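PDB 5UR2: bifunctional protein PutA from Bdellovibrio bacteriovorus, which probably oxidises L-proline to L-glutamate in two steps, pairing a flavin-dependent proline dehydrogenase with an NAD-dependent L-glutamate gamma-semialdehyde dehydrogenase. Local coordinates for residues Lys574-Gln579 against Glu589-Ile594; Ile567-Arg572 against Glu596-Cys601; Leu493-Asn498 against Ser670-Trp675. All coordinates share one frame; numbering follows the deposited sequence.

Interaction 1: Lys574-Gln579 against Glu589-Ile594; sequences KLIATQ and EADGDI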
ATOM      1  N   LYS B 574      35.564  -8.173   6.641  1.00 19.37           N
ATOM      2  CA  LYS B 574      35.638  -8.624   8.027  1.00 24.93           C
ATOM      3  C   LYS B 574      34.355  -9.364   8.420  1.00 18.62           C
ATOM      4  O   LYS B 574      34.396 -10.368   9.149  1.00 23.05           O
ATOM      5  CB  LYS B 574      35.909  -7.415   8.934  1.00 32.31           C
ATOM      6  CG  LYS B 574      36.256  -7.738  10.379  1.00 45.01           C
ATOM      7  CD  LYS B 574      36.544  -6.467  11.190  1.00 53.12           C
ATOM      8  CE  LYS B 574      36.951  -6.791  12.645  1.00 58.98           C
ATOM      9  NZ  LYS B 574      35.811  -7.258  13.503  1.00 60.46           N
ATOM     10  N   LEU B 575      33.212  -8.912   7.891  1.00 21.29           N
ATOM     11  CA  LEU B 575      31.933  -9.554   8.180  1.00 23.56           C
ATOM     12  C   LEU B 575      31.829 -10.911   7.501  1.00 19.29           C
ATOM     13  O   LEU B 575      31.278 -11.852   8.079  1.00 16.73           O
ATOM     14  CB  LEU B 575      30.777  -8.647   7.753  1.00 21.68           C
ATOM     15  CG  LEU B 575      30.686  -7.339   8.537  1.00 23.32           C
ATOM     16  CD1 LEU B 575      29.644  -6.386   7.954  1.00 14.61           C
ATOM     17  CD2 LEU B 575      30.383  -7.662   9.998  1.00 15.25           C
ATOM     18  N   ILE B 576      32.338 -11.035   6.275  1.00 20.56           N
ATOM     19  CA  ILE B 576      32.352 -12.343   5.623  1.00 22.53           C
ATOM     20  C   ILE B 576      33.181 -13.325   6.433  1.00 21.66           C
ATOM     21  O   ILE B 576      32.738 -14.440   6.741  1.00 22.88           O
ATOM     22  CB  ILE B 576      32.883 -12.238   4.184  1.00 16.83           C
ATOM     23  CG1 ILE B 576      31.894 -11.484   3.310  1.00 21.31           C
ATOM     24  CG2 ILE B 576      33.150 -13.628   3.615  1.00 15.75           C
ATOM     25  CD1 ILE B 576      32.425 -11.184   1.910  1.00 17.97           C
ATOM     26  N   ALA B 577      34.392 -12.913   6.804  1.00 16.38           N
ATOM     27  CA  ALA B 577      35.298 -13.829   7.487  1.00 22.50           C
ATOM     28  C   ALA B 577      34.662 -14.396   8.752  1.00 23.70           C
ATOM     29  O   ALA B 577      34.793 -15.596   9.029  1.00 21.14           O
ATOM     30  CB  ALA B 577      36.622 -13.130   7.804  1.00 21.46           C
ATOM     31  N   THR B 578      33.920 -13.565   9.498  1.00 20.46           N
ATOM     32  CA  THR B 578      33.283 -14.052  10.722  1.00 20.25           C
ATOM     33  C   THR B 578      32.291 -15.172  10.422  1.00 25.61           C
ATOM     34  O   THR B 578      32.207 -16.168  11.159  1.00 28.24           O
ATOM     35  CB  THR B 578      32.570 -12.914  11.448  1.00 20.75           C
ATOM     36  OG1 THR B 578      33.480 -11.834  11.640  1.00 26.22           O
ATOM     37  CG2 THR B 578      32.021 -13.407  12.835  1.00 21.54           C
ATOM     38  N   GLN B 579      31.504 -15.000   9.368  1.00 19.53           N
ATOM     39  CA  GLN B 579      30.530 -16.016   8.993  1.00 19.61           C
ATOM     40  C   GLN B 579      31.212 -17.268   8.459  1.00 17.77           C
ATOM     41  O   GLN B 579      30.746 -18.388   8.706  1.00 22.50           O
ATOM     42  CB  GLN B 579      29.560 -15.454   7.963  1.00 16.71           C
ATOM     43  CG  GLN B 579      28.846 -14.231   8.443  1.00 21.17           C
ATOM     44  CD  GLN B 579      27.579 -14.007   7.665  1.00 24.57           C
ATOM     45  OE1 GLN B 579      27.142 -14.893   6.928  1.00 24.39           O
ATOM     46  NE2 GLN B 579      26.988 -12.823   7.804  1.00 24.32           N
ATOM     47  N   GLU B 589      28.423 -17.598  -0.165  1.00 18.44           N
ATOM     48  CA  GLU B 589      27.240 -17.608   0.699  1.00 23.65           C
ATOM     49  C   GLU B 589      27.315 -16.519   1.764  1.00 22.78           C
ATOM     50  O   GLU B 589      26.356 -15.772   1.974  1.00 22.49           O
ATOM     51  CB  GLU B 589      27.092 -18.984   1.340  1.00 23.27           C
ATOM     52  CG  GLU B 589      26.925 -20.061   0.306  1.00 25.61           C
ATOM     53  CD  GLU B 589      25.570 -19.962  -0.343  1.00 32.35           C
ATOM     54  OE1 GLU B 589      24.553 -20.116   0.376  1.00 31.09           O
ATOM     55  OE2 GLU B 589      25.525 -19.640  -1.548  1.00 35.79           O
ATOM     56  N   ALA B 590      28.467 -16.400   2.431  1.00 23.98           N
ATOM     57  CA  ALA B 590      28.644 -15.349   3.424  1.00 15.31           C
ATOM     58  C   ALA B 590      28.542 -13.961   2.785  1.00 23.70           C
ATOM     59  O   ALA B 590      27.964 -13.044   3.378  1.00 22.95           O
ATOM     60  CB  ALA B 590      29.989 -15.520   4.130  1.00 15.65           C
ATOM     61  N   ASP B 591      29.129 -13.778   1.592  1.00 21.44           N
ATOM     62  CA  ASP B 591      29.033 -12.491   0.892  1.00 23.30           C
ATOM     63  C   ASP B 591      27.584 -12.139   0.572  1.00 22.90           C
ATOM     64  O   ASP B 591      27.153 -10.994   0.763  1.00 22.11           O
ATOM     65  CB  ASP B 591      29.860 -12.514  -0.398  1.00 22.55           C
ATOM     66  CG  ASP B 591      29.748 -11.213  -1.194  1.00 22.25           C
ATOM     67  OD1 ASP B 591      29.814 -10.117  -0.601  1.00 24.24           O
ATOM     68  OD2 ASP B 591      29.568 -11.295  -2.417  1.00 28.53           O
ATOM     69  N   GLY B 592      26.832 -13.109   0.051  1.00 17.74           N
ATOM     70  CA  GLY B 592      25.413 -12.894  -0.161  1.00 18.63           C
ATOM     71  C   GLY B 592      24.690 -12.532   1.124  1.00 21.11           C
ATOM     72  O   GLY B 592      23.732 -11.748   1.102  1.00 16.99           O
ATOM     73  N   ASP B 593      25.144 -13.087   2.260  1.00 18.82           N
ATOM     74  CA  ASP B 593      24.536 -12.758   3.551  1.00 17.39           C
ATOM     75  C   ASP B 593      24.729 -11.286   3.897  1.00 22.88           C
ATOM     76  O   ASP B 593      23.791 -10.617   4.351  1.00 21.25           O
ATOM     77  CB  ASP B 593      25.105 -13.645   4.660  1.00 14.60           C
ATOM     78  CG  ASP B 593      24.145 -13.765   5.864  1.00 35.76           C
ATOM     79  OD1 ASP B 593      23.275 -14.648   5.830  1.00 39.62           O
ATOM     80  OD2 ASP B 593      24.226 -12.956   6.818  1.00 31.57           O
ATOM     81  N   ILE B 594      25.942 -10.766   3.698  1.00 19.71           N
ATOM     82  CA  ILE B 594      26.189  -9.348   3.953  1.00 18.40           C
ATOM     83  C   ILE B 594      25.339  -8.484   3.026  1.00 22.04           C
ATOM     84  O   ILE B 594      24.767  -7.463   3.448  1.00 18.22           O
ATOM     85  CB  ILE B 594      27.685  -9.016   3.801  1.00 17.30           C
ATOM     86  CG1 ILE B 594      28.559 -10.034   4.540  1.00 24.98           C
ATOM     87  CG2 ILE B 594      27.956  -7.617   4.275  1.00 23.31           C
ATOM     88  CD1 ILE B 594      28.167 -10.291   5.973  1.00 22.64           C
TER
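Gln579 and Asp593 make the polar part of this contact: NE2 of Gln579 donates to OD2 of Asp593 over 2.9 Å, with an N-H...O angle of 153°. The amide and carboxylate planes stand 76° apart, and the donor reaches the oxygen from above the carboxylate plane. The side chain of Ile594 runs past that of Gln579 in the opposite direction, bringing its CD1 to 3.3 Å from NE2 of Gln579 and 3.6 Å from CB of Leu575. Ile594 can serve both because CG1 lies beside its backbone N and CD1 folds back at the next torsion, into the other helix. The remaining apolar contact centres on Ile576. Its CG2 meets CB of Ala590 at 3.7 Å, its CG1 runs against CG1 of Ile594, and CD1 ends on CB of Asp591, 3.7 Å away.

In the second shell, OD2 of Asp593 also accepts the backbone N-H groups of Leu645 and Ala646, while OD1 forms a salt bridge with Lys585. The carboxylate is therefore buried but well satisfied. Asp591 directs OD1 to Arg572 in a salt bridge and OD2 to the N-H of Leu471. Met482 of helix 476-491 touches Ile576 from outside the pair.

The short segments cross at 127° with axes 8.7 Å apart, close enough at Ala590 for CA atoms of Ile576 and Ala590 to lie 5.3 Å apart. They belong to two consecutive helices, 572-583 and 587-611, joined by a short connection within the aldehyde dehydrogenase fold.

Interaction 2: Ile567-Arg572 against Glu596-Cys601; sequences IMTRDR and EAIDFC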
ATOM      1  N   ILE B 567      28.282   1.243   7.261  1.00 23.78           N
ATOM      2  CA  ILE B 567      29.319   0.589   8.049  1.00 24.67           C
ATOM      3  C   ILE B 567      29.468  -0.866   7.622  1.00 22.30           C
ATOM      4  O   ILE B 567      30.589  -1.361   7.447  1.00 20.98           O
ATOM      5  CB  ILE B 567      29.003   0.739   9.544  1.00 24.94           C
ATOM      6  CG1 ILE B 567      29.225   2.196   9.962  1.00 23.60           C
ATOM      7  CG2 ILE B 567      29.794  -0.270  10.385  1.00 21.65           C
ATOM      8  CD1 ILE B 567      28.572   2.549  11.281  1.00 14.92           C
ATOM      9  N   MET B 568      28.342  -1.559   7.400  1.00 19.38           N
ATOM     10  CA  MET B 568      28.404  -2.916   6.863  1.00 19.13           C
ATOM     11  C   MET B 568      29.146  -2.942   5.531  1.00 21.62           C
ATOM     12  O   MET B 568      29.941  -3.857   5.272  1.00 16.40           O
ATOM     13  CB  MET B 568      27.006  -3.492   6.669  1.00 16.20           C
ATOM     14  CG  MET B 568      26.238  -3.882   7.925  1.00 19.72           C
ATOM     15  SD  MET B 568      24.543  -4.371   7.418  1.00 23.34           S
ATOM     16  CE  MET B 568      23.876  -4.886   9.010  1.00 21.85           C
ATOM     17  N   THR B 569      28.892  -1.951   4.668  1.00 18.18           N
ATOM     18  CA  THR B 569      29.577  -1.897   3.382  1.00 18.23           C
ATOM     19  C   THR B 569      31.085  -1.724   3.567  1.00 19.76           C
ATOM     20  O   THR B 569      31.884  -2.394   2.906  1.00 21.89           O
ATOM     21  CB  THR B 569      28.984  -0.765   2.540  1.00 22.18           C
ATOM     22  OG1 THR B 569      27.569  -0.954   2.404  1.00 25.12           O
ATOM     23  CG2 THR B 569      29.634  -0.695   1.154  1.00 19.70           C
ATOM     24  N   ARG B 570      31.489  -0.843   4.484  1.00 20.03           N
ATOM     25  CA  ARG B 570      32.908  -0.630   4.751  1.00 19.65           C
ATOM     26  C   ARG B 570      33.573  -1.892   5.305  1.00 23.70           C
ATOM     27  O   ARG B 570      34.720  -2.200   4.962  1.00 22.27           O
ATOM     28  CB  ARG B 570      33.060   0.535   5.726  1.00 23.25           C
ATOM     29  CG  ARG B 570      34.497   0.862   6.131  1.00 25.22           C
ATOM     30  CD  ARG B 570      34.473   1.710   7.414  1.00 19.84           C
ATOM     31  NE  ARG B 570      34.158   0.901   8.597  1.00 23.56           N
ATOM     32  CZ  ARG B 570      33.720   1.399   9.752  1.00 23.55           C
ATOM     33  NH1 ARG B 570      33.518   2.704   9.875  1.00 27.47           N
ATOM     34  NH2 ARG B 570      33.488   0.601  10.785  1.00 18.57           N
ATOM     35  N   ASP B 571      32.889  -2.626   6.186  1.00 18.04           N
ATOM     36  CA  ASP B 571      33.520  -3.759   6.854  1.00 17.90           C
ATOM     37  C   ASP B 571      33.198  -5.091   6.171  1.00 24.88           C
ATOM     38  O   ASP B 571      33.290  -6.152   6.801  1.00 28.94           O
ATOM     39  CB  ASP B 571      33.121  -3.775   8.329  1.00 22.42           C
ATOM     40  CG  ASP B 571      33.737  -2.597   9.106  1.00 25.94           C
ATOM     41  OD1 ASP B 571      34.562  -1.889   8.517  1.00 23.06           O
ATOM     42  OD2 ASP B 571      33.404  -2.366  10.290  1.00 25.11           O
ATOM     43  N   ARG B 572      32.866  -5.053   4.878  1.00 21.28           N
ATOM     44  CA  ARG B 572      32.341  -6.224   4.187  1.00 28.04           C
ATOM     45  C   ARG B 572      33.203  -7.466   4.395  1.00 27.66           C
ATOM     46  O   ARG B 572      32.692  -8.524   4.773  1.00 22.37           O
ATOM     47  CB  ARG B 572      32.192  -5.929   2.697  1.00 26.66           C
ATOM     48  CG  ARG B 572      31.295  -6.937   2.027  1.00 35.96           C
ATOM     49  CD  ARG B 572      31.397  -6.855   0.538  1.00 38.17           C
ATOM     50  NE  ARG B 572      30.315  -7.572  -0.127  1.00 36.63           N
ATOM     51  CZ  ARG B 572      29.301  -6.978  -0.748  1.00 35.79           C
ATOM     52  NH1 ARG B 572      29.216  -5.652  -0.778  1.00 35.21           N
ATOM     53  NH2 ARG B 572      28.377  -7.712  -1.348  1.00 31.58           N
ATOM     54  N   GLU B 596      22.439  -9.171   1.646  1.00 17.03           N
ATOM     55  CA  GLU B 596      21.055  -9.194   2.105  1.00 16.48           C
ATOM     56  C   GLU B 596      20.872  -8.312   3.338  1.00 17.14           C
ATOM     57  O   GLU B 596      19.866  -7.600   3.444  1.00 15.16           O
ATOM     58  CB  GLU B 596      20.616 -10.639   2.375  1.00 15.90           C
ATOM     59  CG  GLU B 596      19.110 -10.813   2.675  1.00 26.25           C
ATOM     60  CD  GLU B 596      18.692 -12.275   2.910  1.00 31.83           C
ATOM     61  OE1 GLU B 596      17.917 -12.526   3.840  1.00 41.66           O
ATOM     62  OE2 GLU B 596      19.111 -13.170   2.162  1.00 36.36           O
ATOM     63  N   ALA B 597      21.848  -8.321   4.267  1.00 17.43           N
ATOM     64  CA  ALA B 597      21.732  -7.488   5.464  1.00 16.04           C
ATOM     65  C   ALA B 597      21.711  -6.016   5.102  1.00 17.12           C
ATOM     66  O   ALA B 597      20.899  -5.247   5.628  1.00 16.26           O
ATOM     67  CB  ALA B 597      22.879  -7.764   6.450  1.00 15.17           C
ATOM     68  N   ILE B 598      22.597  -5.609   4.199  1.00 16.79           N
ATOM     69  CA  ILE B 598      22.590  -4.234   3.715  1.00 21.51           C
ATOM     70  C   ILE B 598      21.260  -3.920   3.041  1.00 18.82           C
ATOM     71  O   ILE B 598      20.675  -2.849   3.248  1.00 15.95           O
ATOM     72  CB  ILE B 598      23.782  -4.024   2.768  1.00 13.54           C
ATOM     73  CG1 ILE B 598      25.071  -4.111   3.577  1.00 13.26           C
ATOM     74  CG2 ILE B 598      23.681  -2.676   1.977  1.00 12.99           C
ATOM     75  CD1 ILE B 598      26.328  -4.311   2.716  1.00 24.46           C
ATOM     76  N   ASP B 599      20.751  -4.867   2.253  1.00 13.93           N
ATOM     77  CA  ASP B 599      19.494  -4.663   1.543  1.00 16.12           C
ATOM     78  C   ASP B 599      18.337  -4.429   2.507  1.00 15.00           C
ATOM     79  O   ASP B 599      17.496  -3.561   2.259  1.00 21.64           O
ATOM     80  CB  ASP B 599      19.189  -5.860   0.631  1.00 12.88           C
ATOM     81  CG  ASP B 599      20.049  -5.891  -0.632  1.00 17.29           C
ATOM     82  OD1 ASP B 599      20.701  -4.860  -0.959  1.00 20.64           O
ATOM     83  OD2 ASP B 599      20.043  -6.953  -1.323  1.00 12.98           O
ATOM     84  N   PHE B 600      18.255  -5.221   3.586  1.00 20.23           N
ATOM     85  CA  PHE B 600      17.199  -5.023   4.586  1.00 21.26           C
ATOM     86  C   PHE B 600      17.251  -3.611   5.161  1.00 19.27           C
ATOM     87  O   PHE B 600      16.225  -2.919   5.254  1.00 16.36           O
ATOM     88  CB  PHE B 600      17.326  -6.063   5.712  1.00 14.38           C
ATOM     89  CG  PHE B 600      16.741  -7.424   5.384  1.00 14.34           C
ATOM     90  CD1 PHE B 600      15.497  -7.540   4.760  1.00 14.21           C
ATOM     91  CD2 PHE B 600      17.425  -8.583   5.728  1.00 16.69           C
ATOM     92  CE1 PHE B 600      14.949  -8.790   4.464  1.00 14.72           C
ATOM     93  CE2 PHE B 600      16.888  -9.861   5.437  1.00 13.68           C
ATOM     94  CZ  PHE B 600      15.647  -9.951   4.800  1.00 22.65           C
ATOM     95  N   CYS B 601      18.451  -3.173   5.554  1.00 15.99           N
ATOM     96  CA  CYS B 601      18.661  -1.821   6.051  1.00 17.24           C
ATOM     97  C   CYS B 601      18.099  -0.784   5.093  1.00 19.96           C
ATOM     98  O   CYS B 601      17.275   0.062   5.468  1.00 13.61           O
ATOM     99  CB  CYS B 601      20.156  -1.570   6.251  1.00 14.39           C
ATOM    100  SG  CYS B 601      20.894  -2.432   7.630  1.00 20.88           S
TER
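Met568 carries most of this contact, laying its side chain past that of Ile598 in the opposite direction. The nearest carbons of the pair are CB of Met568 and CG1 of Ile598, 3.7 Å apart, and the same CG1 of Ile598 lies 3.9 Å from SD of Met568. Beyond CG the methionine is extended (chi2 174°, chi3 176°), which carries the thioether across to the second helix: SD sits 3.9 Å from CB of Ala597, and the CE methyl reaches SG of Cys601 at 4.1 Å. Cys601 also touches Val561, Leu564 and Ala565, earlier in the methionine's own helix. Leu677 and Met680 of helix 671-684 and Ala649 of helix 646-657 touch Met568 too, so its side chain is buried where several helices converge.

Thr569, next along, meets CD1 of Ile598 at 3.6 Å through OG1, the two side chains crossing at about a right angle. That hydroxyl is hydrogen-bonded to the carbonyl oxygen of Ala565, one turn earlier in its own helix. The contact thus packs the C-terminal end of helix 554-570 against helix 587-611, two helices of the aldehyde dehydrogenase domain with one other, 572-583, between them in the chain; no hydrogen bond joins the two segments.

The first helix ends at Asp571, which leaves helical geometry. Arg572 opens the next one and sends NH1 to Glu468 in a salt bridge and NH2 to the carbonyl oxygen of Pro469.

Interaction 3: Leu493-Asn498 against Ser670-Trp675; sequences LPVNVN and STVVAW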
ATOM      1  N   LEU B 493      41.097 -15.150  17.363  1.00 35.73           N
ATOM      2  CA  LEU B 493      40.321 -16.154  18.092  1.00 34.40           C
ATOM      3  C   LEU B 493      40.995 -16.509  19.407  1.00 33.58           C
ATOM      4  O   LEU B 493      42.218 -16.493  19.502  1.00 29.97           O
ATOM      5  CB  LEU B 493      40.121 -17.421  17.256  1.00 30.03           C
ATOM      6  CG  LEU B 493      39.578 -17.202  15.843  1.00 27.60           C
ATOM      7  CD1 LEU B 493      39.350 -18.523  15.132  1.00 26.68           C
ATOM      8  CD2 LEU B 493      38.320 -16.342  15.828  1.00 24.58           C
ATOM      9  N   PRO B 494      40.200 -16.804  20.444  1.00 34.89           N
ATOM     10  CA  PRO B 494      38.744 -16.760  20.410  1.00 29.10           C
ATOM     11  C   PRO B 494      38.225 -15.355  20.696  1.00 32.38           C
ATOM     12  O   PRO B 494      38.900 -14.605  21.394  1.00 29.83           O
ATOM     13  CB  PRO B 494      38.344 -17.738  21.515  1.00 33.57           C
ATOM     14  CG  PRO B 494      39.452 -17.610  22.534  1.00 34.73           C
ATOM     15  CD  PRO B 494      40.710 -17.336  21.730  1.00 37.02           C
ATOM     16  N   VAL B 495      37.065 -15.011  20.134  1.00 29.81           N
ATOM     17  CA  VAL B 495      36.430 -13.718  20.370  1.00 24.14           C
ATOM     18  C   VAL B 495      35.608 -13.798  21.651  1.00 24.45           C
ATOM     19  O   VAL B 495      34.733 -14.659  21.786  1.00 27.26           O
ATOM     20  CB  VAL B 495      35.559 -13.318  19.172  1.00 30.50           C
ATOM     21  CG1 VAL B 495      34.869 -11.997  19.432  1.00 27.63           C
ATOM     22  CG2 VAL B 495      36.430 -13.248  17.914  1.00 25.78           C
ATOM     23  N   ASN B 496      35.925 -12.939  22.614  1.00 27.51           N
ATOM     24  CA  ASN B 496      35.161 -12.838  23.850  1.00 29.54           C
ATOM     25  C   ASN B 496      33.980 -11.900  23.632  1.00 29.22           C
ATOM     26  O   ASN B 496      34.171 -10.718  23.339  1.00 33.12           O
ATOM     27  CB  ASN B 496      36.047 -12.339  24.986  1.00 29.22           C
ATOM     28  CG  ASN B 496      37.127 -13.323  25.334  1.00 34.66           C
ATOM     29  OD1 ASN B 496      36.858 -14.343  25.966  1.00 40.88           O
ATOM     30  ND2 ASN B 496      38.359 -13.042  24.903  1.00 33.20           N
ATOM     31  N   VAL B 497      32.765 -12.427  23.766  1.00 26.91           N
ATOM     32  CA  VAL B 497      31.549 -11.679  23.478  1.00 23.37           C
ATOM     33  C   VAL B 497      30.845 -11.375  24.789  1.00 24.19           C
ATOM     34  O   VAL B 497      30.594 -12.278  25.596  1.00 24.88           O
ATOM     35  CB  VAL B 497      30.631 -12.435  22.506  1.00 21.16           C
ATOM     36  CG1 VAL B 497      29.295 -11.714  22.379  1.00 19.66           C
ATOM     37  CG2 VAL B 497      31.298 -12.544  21.119  1.00 24.56           C
ATOM     38  N   ASN B 498      30.520 -10.107  24.990  1.00 23.69           N
ATOM     39  CA  ASN B 498      29.827  -9.659  26.184  1.00 25.83           C
ATOM     40  C   ASN B 498      28.378  -9.346  25.863  1.00 22.82           C
ATOM     41  O   ASN B 498      28.017  -9.062  24.719  1.00 22.91           O
ATOM     42  CB  ASN B 498      30.501  -8.420  26.779  1.00 24.26           C
ATOM     43  CG  ASN B 498      31.818  -8.743  27.421  1.00 29.78           C
ATOM     44  OD1 ASN B 498      31.960  -9.789  28.063  1.00 24.46           O
ATOM     45  ND2 ASN B 498      32.796  -7.845  27.270  1.00 30.63           N
ATOM     46  N   SER B 670      25.805 -18.541  16.379  1.00 24.90           N
ATOM     47  CA  SER B 670      26.217 -17.424  15.548  1.00 19.39           C
ATOM     48  C   SER B 670      26.259 -16.107  16.331  1.00 21.53           C
ATOM     49  O   SER B 670      26.038 -15.030  15.763  1.00 19.05           O
ATOM     50  CB  SER B 670      25.306 -17.322  14.318  1.00 23.20           C
ATOM     51  OG  SER B 670      23.943 -17.182  14.680  1.00 20.35           O
ATOM     52  N   THR B 671      26.619 -16.162  17.615  1.00 20.97           N
ATOM     53  CA  THR B 671      26.640 -14.944  18.420  1.00 20.21           C
ATOM     54  C   THR B 671      27.869 -14.078  18.147  1.00 18.92           C
ATOM     55  O   THR B 671      27.797 -12.853  18.293  1.00 19.53           O
ATOM     56  CB  THR B 671      26.515 -15.306  19.897  1.00 24.59           C
ATOM     57  OG1 THR B 671      25.248 -15.948  20.105  1.00 23.41           O
ATOM     58  CG2 THR B 671      26.609 -14.062  20.781  1.00 25.29           C
ATOM     59  N   VAL B 672      28.991 -14.658  17.721  1.00 22.90           N
ATOM     60  CA  VAL B 672      30.103 -13.811  17.277  1.00 18.08           C
ATOM     61  C   VAL B 672      29.676 -12.939  16.098  1.00 19.64           C
ATOM     62  O   VAL B 672      30.012 -11.748  16.033  1.00 24.97           O
ATOM     63  CB  VAL B 672      31.344 -14.659  16.936  1.00 18.48           C
ATOM     64  CG1 VAL B 672      32.468 -13.775  16.457  1.00 18.41           C
ATOM     65  CG2 VAL B 672      31.790 -15.440  18.144  1.00 19.18           C
ATOM     66  N   VAL B 673      28.900 -13.495  15.164  1.00 23.46           N
ATOM     67  CA  VAL B 673      28.384 -12.670  14.068  1.00 16.56           C
ATOM     68  C   VAL B 673      27.517 -11.548  14.621  1.00 21.06           C
ATOM     69  O   VAL B 673      27.655 -10.375  14.242  1.00 21.42           O
ATOM     70  CB  VAL B 673      27.604 -13.531  13.055  1.00 22.56           C
ATOM     71  CG1 VAL B 673      26.877 -12.648  12.022  1.00 20.05           C
ATOM     72  CG2 VAL B 673      28.539 -14.491  12.343  1.00 24.07           C
ATOM     73  N   ALA B 674      26.608 -11.893  15.529  1.00 17.02           N
ATOM     74  CA  ALA B 674      25.675 -10.901  16.058  1.00 16.22           C
ATOM     75  C   ALA B 674      26.387  -9.861  16.913  1.00 18.26           C
ATOM     76  O   ALA B 674      25.949  -8.706  16.989  1.00 26.06           O
ATOM     77  CB  ALA B 674      24.576 -11.600  16.841  1.00 16.37           C
ATOM     78  N   TRP B 675      27.459 -10.269  17.590  1.00 17.44           N
ATOM     79  CA  TRP B 675      28.299  -9.327  18.317  1.00 18.86           C
ATOM     80  C   TRP B 675      28.848  -8.266  17.373  1.00 22.40           C
ATOM     81  O   TRP B 675      28.798  -7.067  17.675  1.00 21.31           O
ATOM     82  CB  TRP B 675      29.399 -10.121  19.018  1.00 19.51           C
ATOM     83  CG  TRP B 675      30.600  -9.404  19.583  1.00 22.84           C
ATOM     84  CD1 TRP B 675      31.874  -9.443  19.087  1.00 22.22           C
ATOM     85  CD2 TRP B 675      30.663  -8.634  20.792  1.00 26.37           C
ATOM     86  NE1 TRP B 675      32.726  -8.731  19.907  1.00 22.44           N
ATOM     87  CE2 TRP B 675      32.006  -8.224  20.958  1.00 28.23           C
ATOM     88  CE3 TRP B 675      29.713  -8.246  21.748  1.00 28.15           C
ATOM     89  CZ2 TRP B 675      32.419  -7.431  22.034  1.00 32.08           C
ATOM     90  CZ3 TRP B 675      30.128  -7.464  22.821  1.00 29.82           C
ATOM     91  CH2 TRP B 675      31.469  -7.058  22.949  1.00 34.00           C
TER
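The indole of Trp675 receives strand 495-497 over one face. CG2 of Val497 stands 3.8 Å from the centroid of the five-membered ring, 22° off its normal, which makes a CH-pi contact; the backbone N of Asn498 lies over the same ring system, 3.4 Å from CZ3 of Trp675. The carbonyl oxygen of Asn496 and CG1 of Val495 approach more obliquely, the latter at 3.9 Å from NE1 of Trp675. Phe693 of strand 691-693 touches the tryptophan as well.

The fold element is the first turn of helix 671-684 packed across a strand of a small four-stranded mixed sheet in the aldehyde dehydrogenase part of the chain. Strand and helix segments cross at 74° with axes 9.1 Å apart. Thr671, Val672 and Trp675, about one helical turn from first to last, share the helix face turned to the strand, Thr671 and Val672 at one level and Trp675 at the next. With CG anti to the backbone N (chi1 166°), Trp675 projects its ring along the strand, past Val497 and as far as Asn498.

Val497 is wedged between the two levels. Its CG1 lies 3.5 Å from CE3 of Trp675 and 3.9 Å from CG2 of Thr671, while CG2 of Val497 also faces CG2 of Val672. Val495 continues the apolar strip on the strand, its CB opposite CG1 of Val672 at 4.1 Å.

Backbone bonds from Val495 and Val497 tie the strand to strand 523-528. Glu582 of helix 572-583 accepts the N-H groups of Val672 and Val673, and the hydroxyl of Thr671 is bonded to the carbonyl oxygen of Ala667. At the far end of the indole, the carbonyl oxygen of Asn498 comes within 3.3 Å of CZ3 of Trp675.

Overall arrangement
Interactions 1 and 2 share helix 587-611, and their centres lie about 10 Å apart; successive helices 554-570 and 572-583 supply the other sides. A salt bridge between OD1 of Asp591 and NE of Arg572 (2.6 Å) connects them. Interaction 3, with its centre about 14 Å from that of interaction 1, joins it by apolar contact: CG2 of Thr578 is 3.7 Å from CG1 of Val672. Interactions 2 and 3 do not touch, their nearest atoms being about 8 Å apart. Interaction 1 approaches the predicted aldehyde dehydrogenase active site, the side chain of Asp593 lying about 11 Å from that of Glu746 and about 12 Å from that of Cys780.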